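Local coordinates for capsular polysaccharide export system protein KpsC (Thermosulfurimonas dismutans, PDB 6MGB), which transfers Kdo in beta linkage, probably from CMP-Kdo, while building the conserved glycolipid that carries the capsules of Gram-negative bacteria, at residues 58-61 with 62-65; 72-75 with 76-80; 99-102 with 103-106; 162-165 with 166-170; 291-294 with 295-299. One frame throughout, in Å; residues are numbered along the deposited sequence. Where two conformers were deposited one is given.

Overall arrangement
The five contacts run in series along a chain with two sheets, a mixed one of seven strands and a parallel one of six, as expected of a GT-B glycosyltransferase. Contact 4 touches the bound CMP directly. Contacts 2, 3 and 5 gather beside it: side chains of Phe76, Tyr99 and Tyr297 come within about 7, 6 and 6 Å of the nucleotide, and each lies close to the CMP-binding Gln248. Phe76 meets Tyr99 of contact 3 edge-to-face and packs on Tyr297 of contact 5, while Tyr100 of contact 3 rests on Met169 and Ser170 of contact 4. Contact 1 stands apart, its centre about 18 Å from that of contact 3 and 25 to 30 Å from the rest.

Contact 1. Residues 58-61 with 62-65; sequences AMQK and AREW
Lys61 lays its CB over one face of the Trp65 indole, 4.0 Å from the centroid of the six-membered ring and only 6° off the ring normal, a CH-pi contact between residues one turn apart on helix 53-65. Further out, Lys61 CD comes to 3.9 Å from Trp65 CZ2, so the aliphatic part of the lysine crosses the ring obliquely, touching it with CB and CD. The chain bends at chi2 (-55°), and the lysine and Glu64 side chains lie side by side and point the same way. A long lysine suits this place because its methylenes can cover an aromatic face while its amine can reach toward the carboxylate.

The tight part is the helix backbone and the face turned to strand 69-74. Trp65 N donates to Lys61 O at 2.7 Å, one of four regular i to i+4 backbone bonds, and the small Ala58 and Ala62 turn to Tyr69 of the following strand. Alanine fits there because it lets the helix lie close to strand 69-74 within the beta-alpha-beta unit of strand 45-49, helix 53-65 and strand 69-74.

The other side is looser and more polar. Arg63 bends at chi3 (44°) and brings its guanidinium over the backbone of Gln60, whose CA lies 3.4 Å above the guanidinium plane. The salt bridge from Lys61 NZ to Glu64 OE2 measures 3.2 Å, but the place of that oxygen is doubtful. The chemistry therefore implies a helix held chiefly by backbone bonds and apolar cover, with surface charges adding a probably adaptable fringe.

Contact 2. Residues 72-75 with 76-80; sequences LEDG and FLRSV
Asp74 and Arg78 face each other across the turn that follows strand 69-74, joined by a salt bridge. Arg78 starts with CB 4.0 Å from Gly75 O. The chain leaves CA with CG anti to N (chi1 -168°) and stays extended as far as NE, reaching back across Asp74: CG lies 4.0 Å from Asp74 CB, and CD 3.5 Å from Asp74 OD2. NE then donates to Asp74 OD2 at 2.9 Å. The acceptor lies in the guanidinium plane, yet the bond reaches the carboxylate from above, the two planes being 89° apart. At the tip, NH1 donates to Ser79 OG at 2.9 Å and to Ala86 O, while a water accepts from NH2 and donates to Asp74 OD1. Arginine suits this buried place because its several N-H groups serve separate acceptors. A methionine here would probably leave the Asp74 charge without its mate and Ser79 OG and Ala86 O without this donor. Phe76 O bonds to NE2 of the CMP-binding Gln248, so the turn borders the nucleotide site. Strand 69-74 lies between strands 45-49 and 90-94, and Leu77 reaches Ile314 of helix 314-322.

Contact 3. Residues 99-102 with 103-106; sequences YYDA and TRPS
The backbone from Asp101 to Arg104 folds into a type I beta turn, in the loop between strand 90-94 and helix 107-114, and an Asx turn is built into it, Asp101 OD1 accepting from Thr103 N. Asp101, the first residue of both turns, uses its two carboxylate oxygens to hold residues that follow it. A chi1 of 180° points CG directly away from the residue's own N, which brings the carboxylate to the residues that follow.

OD1 takes two donors from one residue. Thr103 N reaches it at 2.9 Å from the anti side, tilted from the carboxylate plane, and Thr103 OG1 donates to its syn lone pair at 2.6 Å. The threonine hydroxyl can do this because it sits between its own backbone N and carbonyl carbon (chi1 73°). Aspartate is well suited here: its short arm sets a carboxylate close to the backbone N two residues on.

OD2 is gripped by Arg104 side-on, with NE at 2.8 Å and NH2 at 3.0 Å, both from the same face of the carboxylate. The oxygen lies close to the guanidinium plane, although the two flat groups are turned 32° against each other. Four bonds thus fix the carboxylate, and the paired charges would probably favour its ionised form.

Where the loop ends, Ser106 is the N-cap of helix 107-114, its OG accepting from Glu109 N. Tyr100 OH bonds to Glu73, tying the loop to strand 69-74. A water bridges Tyr99 and Ser106, donating to Tyr99 O at 2.8 Å and lying 2.7 Å from Ser106 OG.

Contact 4. Residues 162-165 with 166-170; sequences IDQT and YGDMS. With C5P (cytidine-5'-monophosphate), chain D.
Gln164 and Asp168 meet side chain to side chain across a type II beta turn, Gln164 NE2 donating to Asp168 OD2 at 2.9 Å. Gln164 sets CG beside its backbone N (chi1 -72°) and runs extended beyond it, which carries the amide to the aspartate. The bond lies in the amide plane but meets the carboxylate from above, 49° out of its plane. NE2 also bonds to Ser246, and CG lies 3.7 Å from C5P O1P, so this glutamine packs against the phosphate group while its amide turns to protein.

Asp168 holds its carboxylate carbon trans to the main-chain nitrogen (chi1 -172°). This lets OD1 accept from Ser170 N at 3.0 Å, the N-cap bond of helix 169-172, and turns OD2 toward the glutamine and a water. Asp168 N closes the turn on Thr165 O, while Gly167 takes backbone angles that a side chain would obstruct. The hydroxyl of Thr165 shares a water with Tyr166 O.

Asp163 O accepts from the cytosine N4 at 2.9 Å. Lys200, His202, Ser247, Gln248 and Glu252 also hydrogen-bond to CMP. The chemistry implies base recognition through a backbone carbonyl, with a water held by Thr165 N near C5P O1P and Asp168 OD2 probably coupling the phosphate to the capped turn.

Contact 5. Residues 291-294 with 295-299; sequences ELFA and AAYLL
Ala294 O accepts two backbone donors, Leu298 N at 3.0 Å and Leu299 N at 3.1 Å. The first comes from above the carbonyl plane, and the second lies almost in line with the C=O bond. The i to i+5 bond to Leu299 N marks a wider pi-type turn at 295-299, whereas the preceding bonds, such as Tyr297 N to Phe293 O at 2.8 Å, keep the ordinary helical spacing.

Phe293 carries the side-chain contact. Its first torsion is anti (chi1 171°, N to CG), sending the ring forward along the helix to Tyr297 and Leu298. Tyr297 CB sits over one face of the phenyl ring, 4.1 Å from its centroid and 27° off the normal, in a CH-pi contact. The two rings meet obliquely, with Phe293 CE1 at 3.6 Å from Tyr297 CD2. At another ring carbon, Phe293 CE2 lies 3.6 Å from Leu298 CD1, so one flat, apolar ring serves two neighbours. An alanine at this position is likely to open a gap beside Leu298 and leave the Tyr297 ring less firmly placed.

Small Ala295 and Ala296 suit the side facing helix 107-114, where they touch Leu108, and Ala294 meets Ala126 of helix 120-135. Phe293 also reaches Leu130 of that helix and Met255 of helix 248-255. Tyr297 packs on Phe76 and Phe251, and its OH has a weak hydrogen bond to Gln248, which binds CMP. The arrangement is that of a buried helix with a pi-type turn near its end, placing Tyr297 against Gln248, consistent with a second-shell role at the nucleotide site.

Contact 1. Residues 58-61 with 62-65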
# COMPACT_ATOMS: atom_id res chain seq x y z
N ALA A 58 -18.07 12.78 -2.59
CA ALA A 58 -17.26 13.30 -3.69
C ALA A 58 -17.38 12.41 -4.92
O ALA A 58 -17.51 12.92 -6.05
CB ALA A 58 -15.80 13.41 -3.25
N MET A 59 -17.34 11.09 -4.74
CA MET A 59 -17.55 10.18 -5.86
C MET A 59 -18.89 10.44 -6.53
O MET A 59 -18.99 10.45 -7.76
CB MET A 59 -17.47 8.73 -5.39
CG MET A 59 -16.15 8.33 -4.78
SD MET A 59 -16.22 6.68 -4.07
CE MET A 59 -14.68 6.64 -3.14
N GLN A 60 -19.93 10.65 -5.73
CA GLN A 60 -21.26 10.90 -6.27
C GLN A 60 -21.29 12.19 -7.08
O GLN A 60 -21.92 12.25 -8.14
CB GLN A 60 -22.28 10.94 -5.12
CG GLN A 60 -23.43 11.93 -5.27
CD GLN A 60 -24.35 11.60 -6.43
OE1 GLN A 60 -24.12 10.64 -7.18
NE2 GLN A 60 -25.42 12.38 -6.57
N LYS A 61 -20.62 13.24 -6.59
CA LYS A 61 -20.58 14.49 -7.33
C LYS A 61 -19.80 14.35 -8.63
O LYS A 61 -20.22 14.87 -9.67
CB LYS A 61 -19.98 15.60 -6.46
CG LYS A 61 -20.83 15.98 -5.25
CD LYS A 61 -22.25 16.37 -5.66
CE LYS A 61 -23.08 16.81 -4.47
NZ LYS A 61 -24.54 16.72 -4.77
N ALA A 62 -18.67 13.64 -8.61
CA ALA A 62 -17.97 13.32 -9.85
C ALA A 62 -18.92 12.65 -10.83
O ALA A 62 -19.01 13.05 -12.00
CB ALA A 62 -16.78 12.39 -9.57
N ARG A 63 -19.63 11.63 -10.36
CA ARG A 63 -20.62 10.95 -11.19
C ARG A 63 -21.67 11.93 -11.71
O ARG A 63 -21.89 12.04 -12.92
CB ARG A 63 -21.28 9.83 -10.38
CG ARG A 63 -21.30 8.47 -11.06
CD ARG A 63 -21.29 7.35 -10.03
NE ARG A 63 -22.22 7.59 -8.92
CZ ARG A 63 -21.91 7.54 -7.62
NH1 ARG A 63 -20.68 7.25 -7.22
NH2 ARG A 63 -22.84 7.78 -6.71
N GLU A 64 -22.32 12.66 -10.80
CA GLU A 64 -23.31 13.66 -11.18
C GLU A 64 -22.77 14.60 -12.24
O GLU A 64 -23.36 14.76 -13.32
CB GLU A 64 -23.73 14.47 -9.95
CG GLU A 64 -24.94 13.95 -9.22
CD GLU A 64 -25.45 14.94 -8.20
OE1 GLU A 64 -25.85 16.06 -8.61
OE2 GLU A 64 -25.45 14.62 -7.00
N TRP A 65 -21.64 15.23 -11.95
CA TRP A 65 -21.12 16.33 -12.73
C TRP A 65 -20.30 15.89 -13.94
O TRP A 65 -19.85 16.75 -14.71
CB TRP A 65 -20.26 17.22 -11.84
CG TRP A 65 -21.03 17.87 -10.72
CD1 TRP A 65 -22.38 17.98 -10.60
CD2 TRP A 65 -20.48 18.50 -9.55
NE1 TRP A 65 -22.71 18.64 -9.44
CE2 TRP A 65 -21.56 18.97 -8.78
CE3 TRP A 65 -19.18 18.72 -9.09
CZ2 TRP A 65 -21.38 19.64 -7.57
CZ3 TRP A 65 -19.00 19.39 -7.89
CH2 TRP A 65 -20.10 19.84 -7.14

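Contact 2. Residues 72-75 with 76-80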
# COMPACT_ATOMS: atom_id res chain seq x y z
N LEU A 72 -7.42 9.62 -3.51
CA LEU A 72 -6.20 10.00 -2.81
C LEU A 72 -5.91 9.02 -1.68
O LEU A 72 -6.83 8.62 -0.95
CB LEU A 72 -6.30 11.42 -2.25
CG LEU A 72 -6.82 12.49 -3.20
CD1 LEU A 72 -6.94 13.83 -2.49
CD2 LEU A 72 -5.91 12.62 -4.42
N GLU A 73 -4.65 8.62 -1.55
CA GLU A 73 -4.21 7.75 -0.47
C GLU A 73 -2.77 8.11 -0.11
O GLU A 73 -2.07 8.77 -0.88
CB GLU A 73 -4.30 6.27 -0.85
CG GLU A 73 -5.67 5.77 -1.31
CD GLU A 73 -6.64 5.53 -0.16
OE1 GLU A 73 -7.84 5.31 -0.44
OE2 GLU A 73 -6.20 5.56 1.01
N ASP A 74 -2.34 7.66 1.06
CA ASP A 74 -0.93 7.75 1.41
C ASP A 74 -0.10 6.95 0.41
O ASP A 74 -0.54 5.90 -0.08
CB ASP A 74 -0.68 7.24 2.83
CG ASP A 74 -1.22 8.17 3.89
OD1 ASP A 74 -1.31 9.39 3.62
OD2 ASP A 74 -1.55 7.69 4.99
N GLY A 75 1.09 7.45 0.11
CA GLY A 75 1.99 6.72 -0.75
C GLY A 75 2.47 5.44 -0.10
O GLY A 75 2.28 5.20 1.10
N PHE A 76 3.10 4.59 -0.91
CA PHE A 76 3.62 3.33 -0.40
C PHE A 76 4.79 3.55 0.56
O PHE A 76 4.95 2.79 1.52
CB PHE A 76 4.04 2.42 -1.56
CG PHE A 76 2.88 1.91 -2.38
CD1 PHE A 76 1.78 1.34 -1.76
CD2 PHE A 76 2.89 2.01 -3.76
CE1 PHE A 76 0.72 0.87 -2.51
CE2 PHE A 76 1.83 1.54 -4.51
CZ PHE A 76 0.74 0.97 -3.89
N LEU A 77 5.60 4.57 0.31
CA LEU A 77 6.58 5.06 1.28
C LEU A 77 6.00 6.34 1.87
O LEU A 77 5.91 7.36 1.19
CB LEU A 77 7.93 5.33 0.62
CG LEU A 77 8.63 4.15 -0.06
CD1 LEU A 77 9.98 4.59 -0.59
CD2 LEU A 77 8.78 2.97 0.89
N ARG A 78 5.61 6.29 3.15
CA ARG A 78 4.82 7.37 3.72
C ARG A 78 5.64 8.32 4.60
O ARG A 78 5.63 9.53 4.37
CB ARG A 78 3.64 6.81 4.53
CG ARG A 78 2.63 7.88 4.91
CD ARG A 78 1.74 7.48 6.06
NE ARG A 78 0.81 8.56 6.40
CZ ARG A 78 1.15 9.66 7.07
NH1 ARG A 78 2.39 9.83 7.50
NH2 ARG A 78 0.23 10.58 7.33
N SER A 79 6.32 7.81 5.61
CA SER A 79 6.88 8.70 6.63
C SER A 79 7.78 7.92 7.57
O SER A 79 7.92 6.69 7.47
CB SER A 79 5.75 9.38 7.41
OG SER A 79 4.87 8.42 7.96
N VAL A 80 8.42 8.65 8.48
CA VAL A 80 9.04 8.09 9.67
C VAL A 80 8.03 8.29 10.78
O VAL A 80 8.01 9.32 11.46
CB VAL A 80 10.39 8.75 9.98
CG1 VAL A 80 10.99 8.15 11.24
CG2 VAL A 80 11.34 8.60 8.81
O HOH W 1 -2.03 11.07 5.44

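Contact 3. Residues 99-102 with 103-106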
# COMPACT_ATOMS: atom_id res chain seq x y z
N TYR A 99 -5.57 1.60 -6.22
CA TYR A 99 -4.73 0.42 -6.41
C TYR A 99 -5.30 -0.82 -5.72
O TYR A 99 -5.17 -1.93 -6.24
CB TYR A 99 -3.31 0.69 -5.92
CG TYR A 99 -3.20 1.00 -4.44
CD1 TYR A 99 -3.28 2.30 -3.97
CD2 TYR A 99 -3.00 -0.02 -3.51
CE1 TYR A 99 -3.18 2.58 -2.62
CE2 TYR A 99 -2.89 0.25 -2.16
CZ TYR A 99 -2.98 1.56 -1.72
OH TYR A 99 -2.88 1.83 -0.38
N TYR A 100 -5.91 -0.65 -4.55
CA TYR A 100 -6.38 -1.80 -3.79
C TYR A 100 -7.77 -2.26 -4.21
O TYR A 100 -8.26 -3.27 -3.69
CB TYR A 100 -6.36 -1.52 -2.28
CG TYR A 100 -7.15 -0.31 -1.83
CD1 TYR A 100 -8.53 -0.37 -1.65
CD2 TYR A 100 -6.51 0.89 -1.55
CE1 TYR A 100 -9.24 0.73 -1.23
CE2 TYR A 100 -7.22 2.00 -1.12
CZ TYR A 100 -8.59 1.91 -0.97
OH TYR A 100 -9.30 3.01 -0.54
N ASP A 101 -8.41 -1.56 -5.15
CA ASP A 101 -9.75 -1.93 -5.62
C ASP A 101 -9.60 -2.82 -6.85
O ASP A 101 -9.41 -2.34 -7.96
CB ASP A 101 -10.58 -0.69 -5.92
CG ASP A 101 -11.97 -1.03 -6.41
OD1 ASP A 101 -12.29 -2.23 -6.54
OD2 ASP A 101 -12.75 -0.09 -6.68
N ALA A 102 -9.70 -4.14 -6.64
CA ALA A 102 -9.57 -5.11 -7.72
C ALA A 102 -10.85 -5.28 -8.54
O ALA A 102 -10.84 -6.04 -9.51
CB ALA A 102 -9.15 -6.47 -7.15
N THR A 103 -11.94 -4.61 -8.18
CA THR A 103 -13.20 -4.74 -8.91
C THR A 103 -13.25 -3.87 -10.16
O THR A 103 -14.12 -4.09 -11.01
CB THR A 103 -14.39 -4.38 -8.01
OG1 THR A 103 -14.43 -2.96 -7.80
CG2 THR A 103 -14.28 -5.10 -6.66
N ARG A 104 -12.35 -2.91 -10.30
CA ARG A 104 -12.28 -2.03 -11.46
C ARG A 104 -10.83 -1.83 -11.87
O ARG A 104 -9.91 -2.17 -11.10
CB ARG A 104 -12.90 -0.67 -11.17
CG ARG A 104 -14.30 -0.67 -10.59
CD ARG A 104 -14.64 0.72 -10.09
NE ARG A 104 -13.72 1.14 -9.04
CZ ARG A 104 -13.35 2.40 -8.80
NH1 ARG A 104 -13.81 3.40 -9.54
NH2 ARG A 104 -12.50 2.66 -7.81
N PRO A 105 -10.57 -1.28 -13.05
CA PRO A 105 -9.21 -0.84 -13.36
C PRO A 105 -8.77 0.28 -12.43
O PRO A 105 -9.59 1.03 -11.89
CB PRO A 105 -9.32 -0.35 -14.81
CG PRO A 105 -10.54 -0.99 -15.36
CD PRO A 105 -11.48 -1.14 -14.20
N SER A 106 -7.46 0.38 -12.23
CA SER A 106 -6.84 1.52 -11.59
C SER A 106 -5.71 2.00 -12.49
O SER A 106 -5.31 1.32 -13.43
CB SER A 106 -6.29 1.16 -10.20
OG SER A 106 -5.14 0.34 -10.30
O HOH W 2 -5.10 -2.06 -8.99
O HOH W 3 -9.64 0.37 -9.03

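Contact 4. Residues 162-165 with 166-170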
# COMPACT_ATOMS: atom_id res chain seq x y z
N ILE A 162 0.37 -12.46 8.07
CA ILE A 162 0.26 -11.01 8.21
C ILE A 162 -1.17 -10.67 8.61
O ILE A 162 -2.12 -11.03 7.91
CB ILE A 162 0.66 -10.30 6.91
CG1 ILE A 162 2.11 -10.63 6.54
CG2 ILE A 162 0.48 -8.78 7.05
CD1 ILE A 162 2.54 -10.12 5.18
N ASP A 163 -1.31 -9.98 9.74
CA ASP A 163 -2.62 -9.50 10.17
C ASP A 163 -2.82 -8.08 9.67
O ASP A 163 -1.86 -7.36 9.36
CB ASP A 163 -2.75 -9.56 11.69
CG ASP A 163 -4.20 -9.49 12.16
OD1 ASP A 163 -5.11 -9.74 11.33
OD2 ASP A 163 -4.43 -9.20 13.35
N GLN A 164 -4.08 -7.67 9.58
CA GLN A 164 -4.44 -6.35 9.08
C GLN A 164 -5.40 -5.68 10.06
O GLN A 164 -5.81 -6.27 11.07
CB GLN A 164 -5.04 -6.45 7.67
CG GLN A 164 -4.01 -6.78 6.61
CD GLN A 164 -4.63 -7.14 5.28
OE1 GLN A 164 -4.55 -8.29 4.83
NE2 GLN A 164 -5.24 -6.16 4.63
N THR A 165 -5.74 -4.43 9.76
CA THR A 165 -6.62 -3.65 10.62
C THR A 165 -8.07 -3.84 10.19
O THR A 165 -8.38 -3.85 9.00
CB THR A 165 -6.27 -2.16 10.56
OG1 THR A 165 -6.52 -1.66 9.24
CG2 THR A 165 -4.81 -1.93 10.92
N TYR A 166 -8.95 -3.98 11.17
CA TYR A 166 -10.36 -4.12 10.84
C TYR A 166 -10.86 -2.85 10.17
O TYR A 166 -10.53 -1.73 10.58
CB TYR A 166 -11.19 -4.42 12.09
CG TYR A 166 -12.59 -4.81 11.74
CD1 TYR A 166 -12.95 -6.13 11.56
CD2 TYR A 166 -13.55 -3.84 11.52
CE1 TYR A 166 -14.24 -6.48 11.21
CE2 TYR A 166 -14.84 -4.17 11.17
CZ TYR A 166 -15.18 -5.49 11.01
OH TYR A 166 -16.47 -5.81 10.67
N GLY A 167 -11.66 -3.02 9.12
CA GLY A 167 -12.12 -1.92 8.31
C GLY A 167 -11.24 -1.60 7.12
O GLY A 167 -11.57 -0.69 6.35
N ASP A 168 -10.14 -2.33 6.93
CA ASP A 168 -9.25 -2.13 5.80
C ASP A 168 -9.98 -2.40 4.50
O ASP A 168 -10.36 -3.54 4.21
CB ASP A 168 -8.03 -3.05 5.94
CG ASP A 168 -6.95 -2.77 4.92
OD1 ASP A 168 -7.19 -1.98 3.98
OD2 ASP A 168 -5.85 -3.34 5.06
N MET A 169 -10.20 -1.35 3.70
CA MET A 169 -10.95 -1.49 2.45
C MET A 169 -10.27 -2.45 1.48
O MET A 169 -10.95 -3.00 0.61
CB MET A 169 -11.14 -0.13 1.78
CG MET A 169 -12.00 0.86 2.56
SD MET A 169 -13.72 0.34 2.79
CE MET A 169 -14.27 0.05 1.11
N SER A 170 -8.95 -2.64 1.59
CA SER A 170 -8.26 -3.52 0.65
C SER A 170 -8.67 -4.98 0.80
O SER A 170 -8.37 -5.78 -0.09
CB SER A 170 -6.75 -3.39 0.83
OG SER A 170 -6.31 -4.01 2.03
O3P C5P D . -1.51 -2.60 3.89
P C5P D . -1.38 -2.53 5.39
O1P C5P D . -1.84 -3.85 5.99
O2P C5P D . -2.07 -1.40 6.13
O5' C5P D . 0.18 -2.42 5.68
C5' C5P D . 0.86 -1.17 5.65
C4' C5P D . 2.29 -1.33 6.08
O4' C5P D . 2.34 -1.56 7.51
C3' C5P D . 3.02 -2.52 5.48
O3' C5P D . 3.56 -2.24 4.20
C2' C5P D . 4.09 -2.83 6.53
O2' C5P D . 5.21 -1.97 6.39
C1' C5P D . 3.36 -2.49 7.82
N1 C5P D . 2.73 -3.68 8.44
C2 C5P D . 3.39 -4.36 9.60
N3 C5P D . 2.75 -5.58 10.22
C4 C5P D . 1.48 -6.09 9.71
C5 C5P D . 0.83 -5.40 8.56
C6 C5P D . 1.47 -4.19 7.94
O2 C5P D . 4.42 -3.96 10.02
N4 C5P D . 0.86 -7.26 10.31
O HOH W 4 -4.18 -3.35 7.32
O HOH W 5 -8.53 0.22 8.85

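Contact 5. Residues 291-294 with 295-299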
# COMPACT_ATOMS: atom_id res chain seq x y z
N GLU A 291 9.72 -4.98 -12.63
CA GLU A 291 8.74 -4.21 -13.38
C GLU A 291 7.58 -3.77 -12.49
O GLU A 291 7.15 -2.62 -12.54
CB GLU A 291 8.22 -5.02 -14.57
CG GLU A 291 9.23 -5.19 -15.69
CD GLU A 291 8.74 -6.13 -16.78
OE1 GLU A 291 7.82 -6.93 -16.51
OE2 GLU A 291 9.27 -6.06 -17.91
N LEU A 292 7.07 -4.69 -11.66
CA LEU A 292 6.00 -4.35 -10.74
C LEU A 292 6.44 -3.25 -9.78
O LEU A 292 5.71 -2.28 -9.54
CB LEU A 292 5.57 -5.60 -9.97
CG LEU A 292 4.50 -5.45 -8.89
CD1 LEU A 292 3.28 -4.73 -9.42
CD2 LEU A 292 4.12 -6.83 -8.37
N PHE A 293 7.65 -3.38 -9.23
CA PHE A 293 8.17 -2.36 -8.33
C PHE A 293 8.32 -1.01 -9.03
O PHE A 293 7.99 0.03 -8.46
CB PHE A 293 9.51 -2.83 -7.75
CG PHE A 293 10.24 -1.77 -6.98
CD1 PHE A 293 9.94 -1.52 -5.66
CD2 PHE A 293 11.25 -1.03 -7.58
CE1 PHE A 293 10.61 -0.55 -4.95
CE2 PHE A 293 11.93 -0.06 -6.88
CZ PHE A 293 11.61 0.18 -5.56
N ALA A 294 8.83 -1.02 -10.27
CA ALA A 294 9.04 0.23 -10.99
C ALA A 294 7.73 1.00 -11.15
O ALA A 294 7.66 2.20 -10.87
CB ALA A 294 9.67 -0.05 -12.35
N ALA A 295 6.68 0.32 -11.60
CA ALA A 295 5.39 0.99 -11.78
C ALA A 295 4.80 1.40 -10.43
O ALA A 295 4.32 2.53 -10.27
CB ALA A 295 4.43 0.08 -12.53
N ALA A 296 4.82 0.49 -9.46
CA ALA A 296 4.09 0.72 -8.22
C ALA A 296 4.76 1.77 -7.34
O ALA A 296 4.09 2.59 -6.72
CB ALA A 296 3.93 -0.59 -7.45
N TYR A 297 6.10 1.75 -7.26
CA TYR A 297 6.81 2.62 -6.34
C TYR A 297 7.46 3.83 -7.00
O TYR A 297 7.57 4.88 -6.36
CB TYR A 297 7.89 1.82 -5.59
CG TYR A 297 7.40 1.15 -4.31
CD1 TYR A 297 6.25 0.37 -4.31
CD2 TYR A 297 8.09 1.29 -3.11
CE1 TYR A 297 5.80 -0.25 -3.15
CE2 TYR A 297 7.65 0.68 -1.95
CZ TYR A 297 6.51 -0.09 -1.98
OH TYR A 297 6.06 -0.71 -0.83
N LEU A 298 7.88 3.74 -8.26
CA LEU A 298 8.51 4.88 -8.92
C LEU A 298 7.51 5.74 -9.69
O LEU A 298 7.50 6.96 -9.53
CB LEU A 298 9.62 4.40 -9.86
CG LEU A 298 11.02 4.31 -9.24
CD1 LEU A 298 11.11 3.14 -8.26
CD2 LEU A 298 12.08 4.19 -10.32
N LEU A 299 6.67 5.12 -10.53
CA LEU A 299 5.79 5.88 -11.41
C LEU A 299 4.47 6.27 -10.76
O LEU A 299 3.98 7.39 -10.97
CB LEU A 299 5.50 5.06 -12.67
CG LEU A 299 6.69 4.59 -13.50
CD1 LEU A 299 6.21 3.95 -14.79
CD2 LEU A 299 7.66 5.73 -13.79